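Side-chain contacts in lipid binding protein (Grifola frondosa, PDB 5H0Q), which probably binds membrane domains in which sphingomyelin and cholesterol occur together, so that it can serve as a probe for them: residues A49-E54 and V101-K106; E79-H84 and G158-M163; E9-V14 and L34-V39. All coordinates share one frame; numbering follows the deposited sequence.

The three contacts run from core to surface. Interaction 1 is the buried one: helix 41-55 rests on strand 99-105 through aliphatic groups. Interaction 2, partly buried, joins the end of strand 73-80 to helix 160-169 and mixes a ring contact with a loose salt bridge. Interaction 3, at the surface, relies on one hydrogen bond between helix 9-13 and the residue following helix 26-35. Interactions 1 and 2 meet directly, H104 with S80 and T105 with H84, where the two sheets come together. Interaction 3 stands apart, its centre about 28 Å from that of interaction 1 and about 35 Å from that of interaction 2. Polar chemistry thus gains weight as burial falls.

Interaction 1: residues A49-E54 and V101-K106; sequences AELKAE and VFIHTK
L51 and I103 mark the closest backbone approach, their CA atoms lying 6.7 Å apart. Segment 49-54, part of helix 41-55, runs over strand 101-105 in nearly the same direction. The short axes pass 8.8 Å from each other at a crossing angle of -27°, and side chains bridge the gap, touching both the facing side chains and the facing backbone. L51 carries the contact almost alone. One branch does the touching: CD1 comes down on the peptide link between F102 and I103, 3.8 Å from F102 C and 3.9 Å from I103 N. The same methyl reaches V101 CG1 at 3.8 Å and I103 CB at 4.1 Å, settling between the two strand residues whose side chains face the helix. Chi1 at -68° sets L51 CG anti to the carbonyl carbon, and CD1 then reaches the strand; L51 and V101 run in opposite directions as they pass. I103 answers with its CD1, 4.0 Å from L51 O. L62 of the adjacent strand touches L51 and I103, and Y55, further along the helix, touches I103 and T105. On the reverse of the strand, F102 points away from the helix, and H104 stacks edge-to-face with F85 and W132. With L51 buried and A49, E50, A53 and E54 exposed, helix 41-55 is amphipathic, consistent with a helix laid on the outer face of a beta-sandwich, a plan that recalls actinoporins.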
ATOM      1  N   ALA A  49     -10.054 -11.061   3.798  1.00 31.22           N
ATOM      2  CA  ALA A  49     -10.502 -12.302   4.417  1.00 31.93           C
ATOM      3  C   ALA A  49     -10.667 -13.401   3.380  1.00 35.15           C
ATOM      4  O   ALA A  49     -10.297 -14.553   3.639  1.00 37.68           O
ATOM      5  CB  ALA A  49     -11.812 -12.059   5.167  1.00 35.64           C
ATOM      6  N   GLU A  50     -11.268 -13.079   2.222  1.00 33.72           N
ATOM      7  CA  GLU A  50     -11.409 -14.056   1.139  1.00 40.94           C
ATOM      8  C   GLU A  50     -10.062 -14.655   0.773  1.00 34.17           C
ATOM      9  O   GLU A  50      -9.919 -15.878   0.655  1.00 33.25           O
ATOM     10  CB  GLU A  50     -11.988 -13.418  -0.125  1.00 42.08           C
ATOM     11  CG  GLU A  50     -13.406 -12.917  -0.100  1.00 67.09           C
ATOM     12  CD  GLU A  50     -13.719 -12.136  -1.374  1.00 85.01           C
ATOM     13  OE1 GLU A  50     -14.460 -11.134  -1.299  1.00107.75           O
ATOM     14  OE2 GLU A  50     -13.201 -12.509  -2.448  1.00 73.41           O
ATOM     15  N   LEU A  51      -9.091 -13.779   0.490  1.00 32.24           N
ATOM     16  CA  LEU A  51      -7.762 -14.225   0.082  1.00 28.12           C
ATOM     17  C   LEU A  51      -7.112 -15.091   1.153  1.00 32.49           C
ATOM     18  O   LEU A  51      -6.458 -16.090   0.838  1.00 30.56           O
ATOM     19  CB  LEU A  51      -6.865 -13.017  -0.244  1.00 27.25           C
ATOM     20  CG  LEU A  51      -7.272 -12.241  -1.493  1.00 32.91           C
ATOM     21  CD1 LEU A  51      -6.452 -10.952  -1.595  1.00 31.90           C
ATOM     22  CD2 LEU A  51      -7.085 -13.096  -2.733  1.00 38.87           C
ATOM     23  N   LYS A  52      -7.248 -14.709   2.422  1.00 31.64           N
ATOM     24  CA  LYS A  52      -6.667 -15.506   3.498  1.00 33.40           C
ATOM     25  C   LYS A  52      -7.335 -16.867   3.589  1.00 38.02           C
ATOM     26  O   LYS A  52      -6.659 -17.891   3.738  1.00 32.17           O
ATOM     27  CB  LYS A  52      -6.778 -14.757   4.827  1.00 37.45           C
ATOM     28  CG  LYS A  52      -6.365 -15.600   6.037  1.00 57.59           C
ATOM     29  CD  LYS A  52      -6.257 -14.765   7.307  1.00 83.13           C
ATOM     30  CE  LYS A  52      -5.830 -15.606   8.503  1.00 95.39           C
ATOM     31  NZ  LYS A  52      -5.502 -14.766   9.686  1.00 96.61           N
ATOM     32  N   ALA A  53      -8.667 -16.903   3.495  1.00 37.72           N
ATOM     33  CA  ALA A  53      -9.360 -18.181   3.515  1.00 45.69           C
ATOM     34  C   ALA A  53      -8.935 -19.048   2.339  1.00 42.79           C
ATOM     35  O   ALA A  53      -8.755 -20.262   2.488  1.00 39.55           O
ATOM     36  CB  ALA A  53     -10.874 -17.955   3.503  1.00 41.38           C
ATOM     37  N   GLU A  54      -8.770 -18.444   1.163  1.00 40.83           N
ATOM     38  CA  GLU A  54      -8.367 -19.205  -0.019  1.00 36.67           C
ATOM     39  C   GLU A  54      -6.928 -19.705   0.099  1.00 37.11           C
ATOM     40  O   GLU A  54      -6.615 -20.819  -0.337  1.00 37.36           O
ATOM     41  CB  GLU A  54      -8.539 -18.331  -1.264  1.00 34.33           C
ATOM     42  CG  GLU A  54      -8.091 -18.963  -2.568  1.00 66.70           C
ATOM     43  CD  GLU A  54      -8.129 -17.982  -3.725  1.00 87.73           C
ATOM     44  OE1 GLU A  54      -7.907 -16.774  -3.492  1.00 73.01           O
ATOM     45  OE2 GLU A  54      -8.382 -18.418  -4.867  1.00112.66           O
ATOM     46  N   VAL A 101      -6.470  -4.381  -3.126  1.00 23.91           N
ATOM     47  CA  VAL A 101      -6.155  -5.491  -2.237  1.00 21.64           C
ATOM     48  C   VAL A 101      -5.441  -6.556  -3.045  1.00 20.38           C
ATOM     49  O   VAL A 101      -5.845  -6.873  -4.168  1.00 25.64           O
ATOM     50  CB  VAL A 101      -7.425  -6.080  -1.587  1.00 24.18           C
ATOM     51  CG1 VAL A 101      -7.070  -7.280  -0.711  1.00 26.96           C
ATOM     52  CG2 VAL A 101      -8.127  -5.004  -0.776  1.00 22.47           C
ATOM     53  N   PHE A 102      -4.406  -7.141  -2.461  1.00 20.12           N
ATOM     54  CA  PHE A 102      -3.750  -8.267  -3.099  1.00 22.99           C
ATOM     55  C   PHE A 102      -3.098  -9.133  -2.035  1.00 20.95           C
ATOM     56  O   PHE A 102      -2.930  -8.722  -0.884  1.00 23.11           O
ATOM     57  CB  PHE A 102      -2.713  -7.795  -4.132  1.00 20.97           C
ATOM     58  CG  PHE A 102      -1.562  -6.998  -3.544  1.00 21.71           C
ATOM     59  CD1 PHE A 102      -0.428  -7.635  -3.072  1.00 18.71           C
ATOM     60  CD2 PHE A 102      -1.607  -5.620  -3.493  1.00 23.38           C
ATOM     61  CE1 PHE A 102       0.626  -6.910  -2.528  1.00 21.82           C
ATOM     62  CE2 PHE A 102      -0.551  -4.890  -2.977  1.00 18.18           C
ATOM     63  CZ  PHE A 102       0.565  -5.543  -2.490  1.00 21.65           C
ATOM     64  N   ILE A 103      -2.740 -10.348  -2.437  1.00 22.00           N
ATOM     65  CA  ILE A 103      -2.008 -11.258  -1.580  1.00 23.92           C
ATOM     66  C   ILE A 103      -0.597 -11.427  -2.124  1.00 22.92           C
ATOM     67  O   ILE A 103      -0.356 -11.400  -3.330  1.00 22.29           O
ATOM     68  CB  ILE A 103      -2.746 -12.615  -1.449  1.00 23.26           C
ATOM     69  CG1 ILE A 103      -2.042 -13.518  -0.434  1.00 23.12           C
ATOM     70  CG2 ILE A 103      -2.845 -13.332  -2.774  1.00 23.88           C
ATOM     71  CD1 ILE A 103      -2.797 -14.791  -0.102  1.00 23.55           C
ATOM     72  N   HIS A 104       0.334 -11.618  -1.212  1.00 19.32           N
ATOM     73  CA  HIS A 104       1.674 -12.076  -1.546  1.00 20.73           C
ATOM     74  C   HIS A 104       1.997 -13.213  -0.597  1.00 22.20           C
ATOM     75  O   HIS A 104       1.767 -13.082   0.607  1.00 22.85           O
ATOM     76  CB  HIS A 104       2.692 -10.935  -1.412  1.00 21.13           C
ATOM     77  CG  HIS A 104       4.001 -11.230  -2.057  1.00 20.33           C
ATOM     78  ND1 HIS A 104       5.035 -11.854  -1.396  1.00 22.76           N
ATOM     79  CD2 HIS A 104       4.455 -10.979  -3.313  1.00 21.29           C
ATOM     80  CE1 HIS A 104       6.076 -11.958  -2.209  1.00 25.19           C
ATOM     81  NE2 HIS A 104       5.746 -11.445  -3.380  1.00 22.50           N
ATOM     82  N   THR A 105       2.503 -14.319  -1.122  1.00 22.85           N
ATOM     83  CA  THR A 105       2.709 -15.511  -0.313  1.00 24.47           C
ATOM     84  C   THR A 105       4.129 -16.018  -0.458  1.00 29.46           C
ATOM     85  O   THR A 105       4.836 -15.686  -1.406  1.00 24.55           O
ATOM     86  CB  THR A 105       1.767 -16.662  -0.707  1.00 27.07           C
ATOM     87  OG1 THR A 105       2.210 -17.271  -1.928  1.00 28.49           O
ATOM     88  CG2 THR A 105       0.365 -16.173  -0.884  1.00 26.72           C
ATOM     89  N   LYS A 106       4.525 -16.858   0.491  1.00 20.19           N
ATOM     90  CA  LYS A 106       5.780 -17.569   0.365  1.00 22.81           C
ATOM     91  C   LYS A 106       5.706 -18.495  -0.844  1.00 22.86           C
ATOM     92  O   LYS A 106       4.634 -18.756  -1.404  1.00 25.34           O
ATOM     93  CB  LYS A 106       6.079 -18.360   1.629  1.00 26.70           C
ATOM     94  CG  LYS A 106       5.154 -19.576   1.810  1.00 24.58           C
ATOM     95  CD  LYS A 106       5.520 -20.355   3.073  1.00 26.81           C
ATOM     96  CE  LYS A 106       4.825 -21.709   3.127  1.00 29.89           C
ATOM     97  NZ  LYS A 106       5.322 -22.591   2.063  1.00 28.67           N
TER

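Interaction 2: residues E79-H84 and G158-M163; sequences ESFRGH and GSKDYM
The F81 ring and the E79 carboxylate are the flat groups that receive helix 160-169. The phenyl ring meets the first turn of the helix obliquely, with CE1 leading: it lies 3.7 Å from K160 O and 3.9 Å from K160 CB, while CZ comes within 4.4 Å of M163 CB. Beyond this turn, L164 and L167 also touch F81, and C117 and A115 of strand 114-121 adjoin it from the sheet. The carboxylate is approached over one face. K160, extended beyond CG, crosses the glutamate at about a right angle and lays CD, CE and NZ across that face, with CE 3.6 Å from E79 CD. NZ stands above the plane, consistent with a long salt bridge whose hydrogen bonds are weak: it is 3.4 Å from E79 OE2 and 3.5 Å from E79 OE1. The glutamate chain bends at chi2, 70°, which turns the carboxylate toward the lysine, and W155 touches both residues. At the helix start S159, the N-cap residue, accepts from Y162 N through OG at 2.9 Å, a capping bond. F81 and R82 share A115 as their partner on strand 114-121, a classic beta bulge, and R82 NH2 pairs with D168 OD1 further along helix 160-169, a second charged tie. A bulge at a corner of the chain thus meets the N-capped start of helix 160-169 beside the five-stranded sheet of the beta-sandwich.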
ATOM      1  N   GLU A  79       8.037  -6.115  -6.928  1.00 23.59           N
ATOM      2  CA  GLU A  79       9.193  -6.987  -6.798  1.00 26.29           C
ATOM      3  C   GLU A  79       8.965  -7.994  -5.679  1.00 27.24           C
ATOM      4  O   GLU A  79       8.562  -7.612  -4.578  1.00 27.43           O
ATOM      5  CB  GLU A  79      10.446  -6.146  -6.529  1.00 26.72           C
ATOM      6  CG  GLU A  79      11.737  -6.917  -6.454  1.00 33.21           C
ATOM      7  CD  GLU A  79      12.204  -7.479  -7.798  1.00 40.88           C
ATOM      8  OE1 GLU A  79      11.691  -7.056  -8.853  1.00 45.74           O
ATOM      9  OE2 GLU A  79      13.104  -8.346  -7.791  1.00 47.32           O
ATOM     10  N   SER A  80       9.211  -9.273  -5.977  1.00 25.43           N
ATOM     11  CA  SER A  80       9.244 -10.344  -4.976  1.00 28.99           C
ATOM     12  C   SER A  80      10.682 -10.597  -4.564  1.00 25.30           C
ATOM     13  O   SER A  80      11.503 -11.006  -5.393  1.00 37.84           O
ATOM     14  CB  SER A  80       8.656 -11.650  -5.508  1.00 28.53           C
ATOM     15  OG  SER A  80       7.300 -11.506  -5.843  1.00 30.82           O
ATOM     16  N   PHE A  81      10.973 -10.412  -3.283  1.00 24.35           N
ATOM     17  CA  PHE A  81      12.267 -10.815  -2.761  1.00 28.44           C
ATOM     18  C   PHE A  81      12.259 -12.259  -2.282  1.00 32.59           C
ATOM     19  O   PHE A  81      13.228 -12.994  -2.503  1.00 29.29           O
ATOM     20  CB  PHE A  81      12.686  -9.890  -1.616  1.00 32.24           C
ATOM     21  CG  PHE A  81      12.717  -8.433  -1.987  1.00 34.37           C
ATOM     22  CD1 PHE A  81      13.564  -7.980  -2.972  1.00 39.85           C
ATOM     23  CD2 PHE A  81      11.913  -7.518  -1.331  1.00 26.98           C
ATOM     24  CE1 PHE A  81      13.601  -6.641  -3.307  1.00 31.43           C
ATOM     25  CE2 PHE A  81      11.944  -6.179  -1.659  1.00 37.91           C
ATOM     26  CZ  PHE A  81      12.792  -5.740  -2.649  1.00 27.87           C
ATOM     27  N   ARG A  82      11.178 -12.669  -1.620  1.00 26.84           N
ATOM     28  CA  ARG A  82      10.937 -14.064  -1.263  1.00 26.09           C
ATOM     29  C   ARG A  82       9.463 -14.315  -1.498  1.00 23.04           C
ATOM     30  O   ARG A  82       8.639 -13.516  -1.061  1.00 27.07           O
ATOM     31  CB  ARG A  82      11.277 -14.332   0.206  1.00 27.45           C
ATOM     32  CG  ARG A  82      12.676 -13.979   0.582  1.00 31.59           C
ATOM     33  CD  ARG A  82      12.952 -14.215   2.049  1.00 27.81           C
ATOM     34  NE  ARG A  82      14.293 -13.752   2.373  1.00 31.21           N
ATOM     35  CZ  ARG A  82      14.582 -12.683   3.105  1.00 39.04           C
ATOM     36  NH1 ARG A  82      13.638 -11.943   3.645  1.00 30.99           N
ATOM     37  NH2 ARG A  82      15.845 -12.350   3.303  1.00 40.24           N
ATOM     38  N   GLY A  83       9.134 -15.394  -2.198  1.00 31.76           N
ATOM     39  CA  GLY A  83       7.749 -15.710  -2.470  1.00 27.23           C
ATOM     40  C   GLY A  83       7.283 -15.137  -3.794  1.00 28.80           C
ATOM     41  O   GLY A  83       8.076 -14.879  -4.704  1.00 26.37           O
ATOM     42  N   HIS A  84       5.974 -14.932  -3.898  1.00 24.03           N
ATOM     43  CA  HIS A  84       5.383 -14.527  -5.159  1.00 22.71           C
ATOM     44  C   HIS A  84       4.030 -13.899  -4.896  1.00 24.36           C
ATOM     45  O   HIS A  84       3.404 -14.122  -3.853  1.00 25.29           O
ATOM     46  CB  HIS A  84       5.282 -15.698  -6.147  1.00 34.26           C
ATOM     47  CG  HIS A  84       4.336 -16.778  -5.732  1.00 68.95           C
ATOM     48  ND1 HIS A  84       4.651 -17.721  -4.778  1.00 86.41           N
ATOM     49  CD2 HIS A  84       3.094 -17.087  -6.170  1.00 80.29           C
ATOM     50  CE1 HIS A  84       3.637 -18.554  -4.633  1.00 95.44           C
ATOM     51  NE2 HIS A  84       2.678 -18.191  -5.466  1.00 89.47           N
ATOM     52  N   GLY A 158      18.360   3.060  -4.408  1.00 36.73           N
ATOM     53  CA  GLY A 158      18.135   2.047  -3.401  1.00 41.29           C
ATOM     54  C   GLY A 158      18.007   0.694  -4.067  1.00 37.31           C
ATOM     55  O   GLY A 158      16.968   0.379  -4.652  1.00 37.84           O
ATOM     56  N   SER A 159      19.064  -0.104  -4.006  1.00 39.59           N
ATOM     57  CA  SER A 159      19.081  -1.377  -4.703  1.00 44.52           C
ATOM     58  C   SER A 159      18.108  -2.357  -4.067  1.00 43.76           C
ATOM     59  O   SER A 159      17.714  -2.224  -2.905  1.00 36.26           O
ATOM     60  CB  SER A 159      20.471  -1.990  -4.665  1.00 46.20           C
ATOM     61  OG  SER A 159      20.760  -2.431  -3.349  1.00 46.21           O
ATOM     62  N   LYS A 160      17.751  -3.375  -4.850  1.00 34.33           N
ATOM     63  CA  LYS A 160      16.920  -4.462  -4.333  1.00 33.49           C
ATOM     64  C   LYS A 160      17.561  -5.093  -3.112  1.00 40.00           C
ATOM     65  O   LYS A 160      16.879  -5.383  -2.122  1.00 41.45           O
ATOM     66  CB  LYS A 160      16.703  -5.516  -5.415  1.00 40.01           C
ATOM     67  CG  LYS A 160      15.954  -5.006  -6.627  1.00 36.50           C
ATOM     68  CD  LYS A 160      15.843  -6.071  -7.712  1.00 40.66           C
ATOM     69  CE  LYS A 160      15.015  -5.581  -8.889  1.00 47.84           C
ATOM     70  NZ  LYS A 160      14.958  -6.562 -10.001  1.00 53.78           N
ATOM     71  N   ASP A 161      18.877  -5.327  -3.163  1.00 38.49           N
ATOM     72  CA  ASP A 161      19.543  -5.944  -2.026  1.00 42.84           C
ATOM     73  C   ASP A 161      19.470  -5.044  -0.807  1.00 38.78           C
ATOM     74  O   ASP A 161      19.343  -5.529   0.325  1.00 38.41           O
ATOM     75  CB  ASP A 161      21.002  -6.262  -2.367  1.00 57.84           C
ATOM     76  CG  ASP A 161      21.133  -7.386  -3.374  1.00 75.36           C
ATOM     77  OD1 ASP A 161      20.263  -8.278  -3.390  1.00 70.05           O
ATOM     78  OD2 ASP A 161      22.109  -7.381  -4.148  1.00 89.54           O
ATOM     79  N   TYR A 162      19.565  -3.726  -1.015  1.00 42.05           N
ATOM     80  CA  TYR A 162      19.553  -2.797   0.110  1.00 41.67           C
ATOM     81  C   TYR A 162      18.158  -2.680   0.711  1.00 39.78           C
ATOM     82  O   TYR A 162      18.003  -2.663   1.939  1.00 36.95           O
ATOM     83  CB  TYR A 162      20.054  -1.423  -0.334  1.00 46.66           C
ATOM     84  CG  TYR A 162      20.045  -0.401   0.776  1.00 44.32           C
ATOM     85  CD1 TYR A 162      20.905  -0.523   1.858  1.00 56.08           C
ATOM     86  CD2 TYR A 162      19.191   0.692   0.742  1.00 54.36           C
ATOM     87  CE1 TYR A 162      20.912   0.415   2.881  1.00 54.68           C
ATOM     88  CE2 TYR A 162      19.188   1.633   1.765  1.00 54.24           C
ATOM     89  CZ  TYR A 162      20.051   1.485   2.828  1.00 62.26           C
ATOM     90  OH  TYR A 162      20.053   2.411   3.845  1.00 67.02           O
ATOM     91  N   MET A 163      17.131  -2.592  -0.129  1.00 39.50           N
ATOM     92  CA  MET A 163      15.768  -2.539   0.402  1.00 32.93           C
ATOM     93  C   MET A 163      15.420  -3.809   1.169  1.00 42.35           C
ATOM     94  O   MET A 163      14.784  -3.743   2.226  1.00 31.78           O
ATOM     95  CB  MET A 163      14.775  -2.269  -0.732  1.00 30.87           C
ATOM     96  CG  MET A 163      15.035  -0.910  -1.426  1.00 37.54           C
ATOM     97  SD  MET A 163      15.222   0.460  -0.248  1.00 33.14           S
ATOM     98  CE  MET A 163      13.647   0.380   0.627  1.00 32.40           C
TER

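Interaction 3: residues E9-V14 and L34-V39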
ATOM      1  N   GLU A   9     -12.191  16.400  -8.547  1.00 26.51           N
ATOM      2  CA  GLU A   9     -12.802  17.722  -8.460  1.00 23.83           C
ATOM      3  C   GLU A   9     -14.320  17.643  -8.515  1.00 26.24           C
ATOM      4  O   GLU A   9     -15.013  18.351  -7.778  1.00 29.08           O
ATOM      5  CB  GLU A   9     -12.282  18.640  -9.585  1.00 23.47           C
ATOM      6  CG  GLU A   9     -12.975  19.990  -9.605  1.00 31.42           C
ATOM      7  CD  GLU A   9     -12.449  20.936 -10.683  1.00 28.38           C
ATOM      8  OE1 GLU A   9     -11.423  20.598 -11.290  1.00 29.34           O
ATOM      9  OE2 GLU A   9     -13.083  21.994 -10.887  1.00 34.13           O
ATOM     10  N   GLN A  10     -14.861  16.803  -9.395  1.00 26.94           N
ATOM     11  CA  GLN A  10     -16.311  16.751  -9.558  1.00 29.24           C
ATOM     12  C   GLN A  10     -17.002  16.239  -8.298  1.00 34.39           C
ATOM     13  O   GLN A  10     -18.107  16.681  -7.968  1.00 36.30           O
ATOM     14  CB  GLN A  10     -16.670  15.873 -10.753  1.00 47.08           C
ATOM     15  CG  GLN A  10     -16.489  16.567 -12.075  1.00 65.31           C
ATOM     16  CD  GLN A  10     -17.481  17.698 -12.266  1.00 97.35           C
ATOM     17  OE1 GLN A  10     -18.676  17.536 -12.013  1.00120.02           O
ATOM     18  NE2 GLN A  10     -16.991  18.853 -12.700  1.00 91.04           N
ATOM     19  N   TYR A  11     -16.389  15.268  -7.617  1.00 30.12           N
ATOM     20  CA  TYR A  11     -16.884  14.814  -6.317  1.00 33.14           C
ATOM     21  C   TYR A  11     -16.957  15.973  -5.330  1.00 31.30           C
ATOM     22  O   TYR A  11     -17.972  16.180  -4.669  1.00 33.72           O
ATOM     23  CB  TYR A  11     -15.958  13.711  -5.805  1.00 28.61           C
ATOM     24  CG  TYR A  11     -16.377  12.911  -4.568  1.00 29.93           C
ATOM     25  CD1 TYR A  11     -16.608  11.552  -4.661  1.00 30.26           C
ATOM     26  CD2 TYR A  11     -16.446  13.495  -3.305  1.00 30.98           C
ATOM     27  CE1 TYR A  11     -16.926  10.792  -3.540  1.00 31.63           C
ATOM     28  CE2 TYR A  11     -16.756  12.728  -2.173  1.00 32.39           C
ATOM     29  CZ  TYR A  11     -16.980  11.394  -2.312  1.00 32.65           C
ATOM     30  OH  TYR A  11     -17.267  10.691  -1.186  1.00 34.29           O
ATOM     31  N   LEU A  12     -15.900  16.786  -5.245  1.00 29.70           N
ATOM     32  CA  LEU A  12     -15.934  17.850  -4.243  1.00 30.88           C
ATOM     33  C   LEU A  12     -16.847  18.997  -4.630  1.00 33.46           C
ATOM     34  O   LEU A  12     -17.370  19.680  -3.738  1.00 35.01           O
ATOM     35  CB  LEU A  12     -14.535  18.387  -3.965  1.00 29.23           C
ATOM     36  CG  LEU A  12     -13.778  17.687  -2.841  1.00 28.09           C
ATOM     37  CD1 LEU A  12     -13.390  16.253  -3.209  1.00 29.84           C
ATOM     38  CD2 LEU A  12     -12.561  18.499  -2.404  1.00 26.99           C
ATOM     39  N   ARG A  13     -17.076  19.223  -5.927  1.00 33.58           N
ATOM     40  CA  ARG A  13     -17.897  20.366  -6.330  1.00 37.84           C
ATOM     41  C   ARG A  13     -19.373  20.165  -6.032  1.00 39.00           C
ATOM     42  O   ARG A  13     -20.124  21.145  -6.044  1.00 42.75           O
ATOM     43  CB  ARG A  13     -17.708  20.665  -7.817  1.00 35.11           C
ATOM     44  CG  ARG A  13     -16.342  21.287  -8.126  1.00 44.65           C
ATOM     45  CD  ARG A  13     -16.415  22.420  -9.136  1.00 35.94           C
ATOM     46  NE  ARG A  13     -15.146  23.152  -9.197  1.00 34.77           N
ATOM     47  CZ  ARG A  13     -14.885  24.257  -8.514  1.00 35.56           C
ATOM     48  NH1 ARG A  13     -15.804  24.805  -7.737  1.00 36.08           N
ATOM     49  NH2 ARG A  13     -13.705  24.854  -8.641  1.00 32.80           N
ATOM     50  N   VAL A  14     -19.815  18.931  -5.752  1.00 38.13           N
ATOM     51  CA  VAL A  14     -21.183  18.723  -5.272  1.00 41.18           C
ATOM     52  C   VAL A  14     -21.270  18.737  -3.751  1.00 42.39           C
ATOM     53  O   VAL A  14     -22.373  18.588  -3.198  1.00 45.21           O
ATOM     54  CB  VAL A  14     -21.801  17.398  -5.780  1.00 41.64           C
ATOM     55  CG1 VAL A  14     -21.939  17.406  -7.288  1.00 49.31           C
ATOM     56  CG2 VAL A  14     -20.984  16.208  -5.344  1.00 39.62           C
ATOM     57  N   LEU A  34      -9.233  11.111   2.960  1.00 29.83           N
ATOM     58  CA  LEU A  34      -8.897  10.608   4.284  1.00 43.80           C
ATOM     59  C   LEU A  34     -10.137  10.550   5.164  1.00 43.46           C
ATOM     60  O   LEU A  34     -10.278   9.635   5.995  1.00 37.90           O
ATOM     61  CB  LEU A  34      -7.793  11.478   4.888  1.00 37.42           C
ATOM     62  CG  LEU A  34      -6.965  10.931   6.048  1.00 51.04           C
ATOM     63  CD1 LEU A  34      -6.324   9.624   5.668  1.00 40.90           C
ATOM     64  CD2 LEU A  34      -5.899  11.940   6.462  1.00 44.84           C
ATOM     65  N   GLN A  35     -11.088  11.467   4.951  1.00 39.06           N
ATOM     66  CA  GLN A  35     -12.332  11.423   5.721  1.00 36.77           C
ATOM     67  C   GLN A  35     -13.207  10.239   5.321  1.00 38.13           C
ATOM     68  O   GLN A  35     -13.936   9.699   6.165  1.00 41.07           O
ATOM     69  CB  GLN A  35     -13.129  12.718   5.546  1.00 54.23           C
ATOM     70  CG  GLN A  35     -12.487  13.937   6.167  1.00 68.54           C
ATOM     71  CD  GLN A  35     -13.209  15.234   5.828  1.00 68.23           C
ATOM     72  OE1 GLN A  35     -13.856  15.358   4.785  1.00 52.08           O
ATOM     73  NE2 GLN A  35     -13.096  16.214   6.718  1.00 63.60           N
ATOM     74  N   ARG A  36     -13.181   9.845   4.050  1.00 36.08           N
ATOM     75  CA  ARG A  36     -13.991   8.749   3.529  1.00 36.43           C
ATOM     76  C   ARG A  36     -13.304   7.392   3.640  1.00 36.91           C
ATOM     77  O   ARG A  36     -13.813   6.405   3.089  1.00 40.93           O
ATOM     78  CB  ARG A  36     -14.355   9.008   2.066  1.00 32.69           C
ATOM     79  CG  ARG A  36     -15.203  10.266   1.825  1.00 37.75           C
ATOM     80  CD  ARG A  36     -16.694   9.960   1.958  1.00 44.62           C
ATOM     81  NE  ARG A  36     -17.470  11.153   1.617  1.00 40.87           N
ATOM     82  CZ  ARG A  36     -17.651  12.178   2.435  1.00 48.90           C
ATOM     83  NH1 ARG A  36     -17.133  12.148   3.656  1.00 53.05           N
ATOM     84  NH2 ARG A  36     -18.352  13.227   2.030  1.00 51.43           N
ATOM     85  N   LYS A  37     -12.183   7.313   4.358  1.00 33.14           N
ATOM     86  CA  LYS A  37     -11.418   6.071   4.389  1.00 31.76           C
ATOM     87  C   LYS A  37     -12.284   4.889   4.806  1.00 39.40           C
ATOM     88  O   LYS A  37     -12.133   3.786   4.280  1.00 38.62           O
ATOM     89  CB  LYS A  37     -10.226   6.203   5.335  1.00 39.69           C
ATOM     90  CG  LYS A  37      -9.409   4.916   5.493  1.00 40.11           C
ATOM     91  CD  LYS A  37      -8.206   5.135   6.383  1.00 40.44           C
ATOM     92  CE  LYS A  37      -7.359   3.893   6.526  1.00 43.11           C
ATOM     93  NZ  LYS A  37      -8.039   2.821   7.330  1.00 39.96           N
ATOM     94  N   ASN A  38     -13.193   5.093   5.731  1.00 41.52           N
ATOM     95  CA  ASN A  38     -13.880   3.931   6.275  1.00 50.45           C
ATOM     96  C   ASN A  38     -15.128   3.551   5.487  1.00 41.50           C
ATOM     97  O   ASN A  38     -15.724   2.500   5.772  1.00 43.87           O
ATOM     98  CB  ASN A  38     -14.196   4.176   7.749  1.00 82.83           C
ATOM     99  CG  ASN A  38     -12.931   4.342   8.571  1.00102.02           C
ATOM    100  OD1 ASN A  38     -12.358   3.368   9.057  1.00 95.62           O
ATOM    101  ND2 ASN A  38     -12.455   5.575   8.679  1.00122.69           N
ATOM    102  N   VAL A  39     -15.506   4.333   4.477  1.00 40.11           N
ATOM    103  CA  VAL A  39     -16.729   4.062   3.730  1.00 43.88           C
ATOM    104  C   VAL A  39     -16.642   2.734   2.973  1.00 45.06           C
ATOM    105  O   VAL A  39     -17.598   1.942   2.980  1.00 43.78           O
ATOM    106  CB  VAL A  39     -17.046   5.240   2.795  1.00 40.20           C
ATOM    107  CG1 VAL A  39     -18.281   4.951   1.949  1.00 45.61           C
ATOM    108  CG2 VAL A  39     -17.248   6.512   3.605  1.00 48.67           C
TER
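Y11 and R36 join two N-terminal helices, 9-13 and 26-35, which pack together outside the sheets. The polar contact falls just beyond the C-terminal end of the second helix, where R36 is the first residue to leave helical geometry.

The one hydrogen bond between the segments runs from R36 NE to Y11 OH, 2.8 Å long and bent, with an angle of 134° at the hydrogen. The arginine nitrogen arrives at the edge of the tyrosine ring and in its plane. The phenol oxygen, by contrast, is tilted somewhat out of the guanidinium plane, and the two flat groups are turned 47° against each other, so they do not stack. Y11 extends its ring across the gap with CG anti to the backbone N, whereas R36 bends at chi2, -87°, and brings its NE to the hydroxyl.

Apolar contacts hold helix 9-13 to helix 26-35. The Y11 side chain also touches V32, and the neighbouring L12, buried, packs on M29 and V32. From the loops, I7 and I24 adjoin L12, and M15 lies against R36. Both Y11 and R36 touch a crystal neighbour, so lattice packing may influence this surface pair.

Charge pairing occurs within helix 9-13, one turn apart. R13 NE donates to E9 OE2 at 2.9 Å in an almost straight bond that uses the anti lone pair of the carboxylate oxygen. A separate hydrogen bond, from R13 NH1 to the backbone K21 O, holds the arginine further.

Backbone bonds close the turns: R13 N reaches E9 O at 2.9 Å, and V39 N reaches R36 O at 3.0 Å. Beside the linking hydrogen bond, R36 CD, next to the donor NE, lies 3.3 Å from Y11 OH.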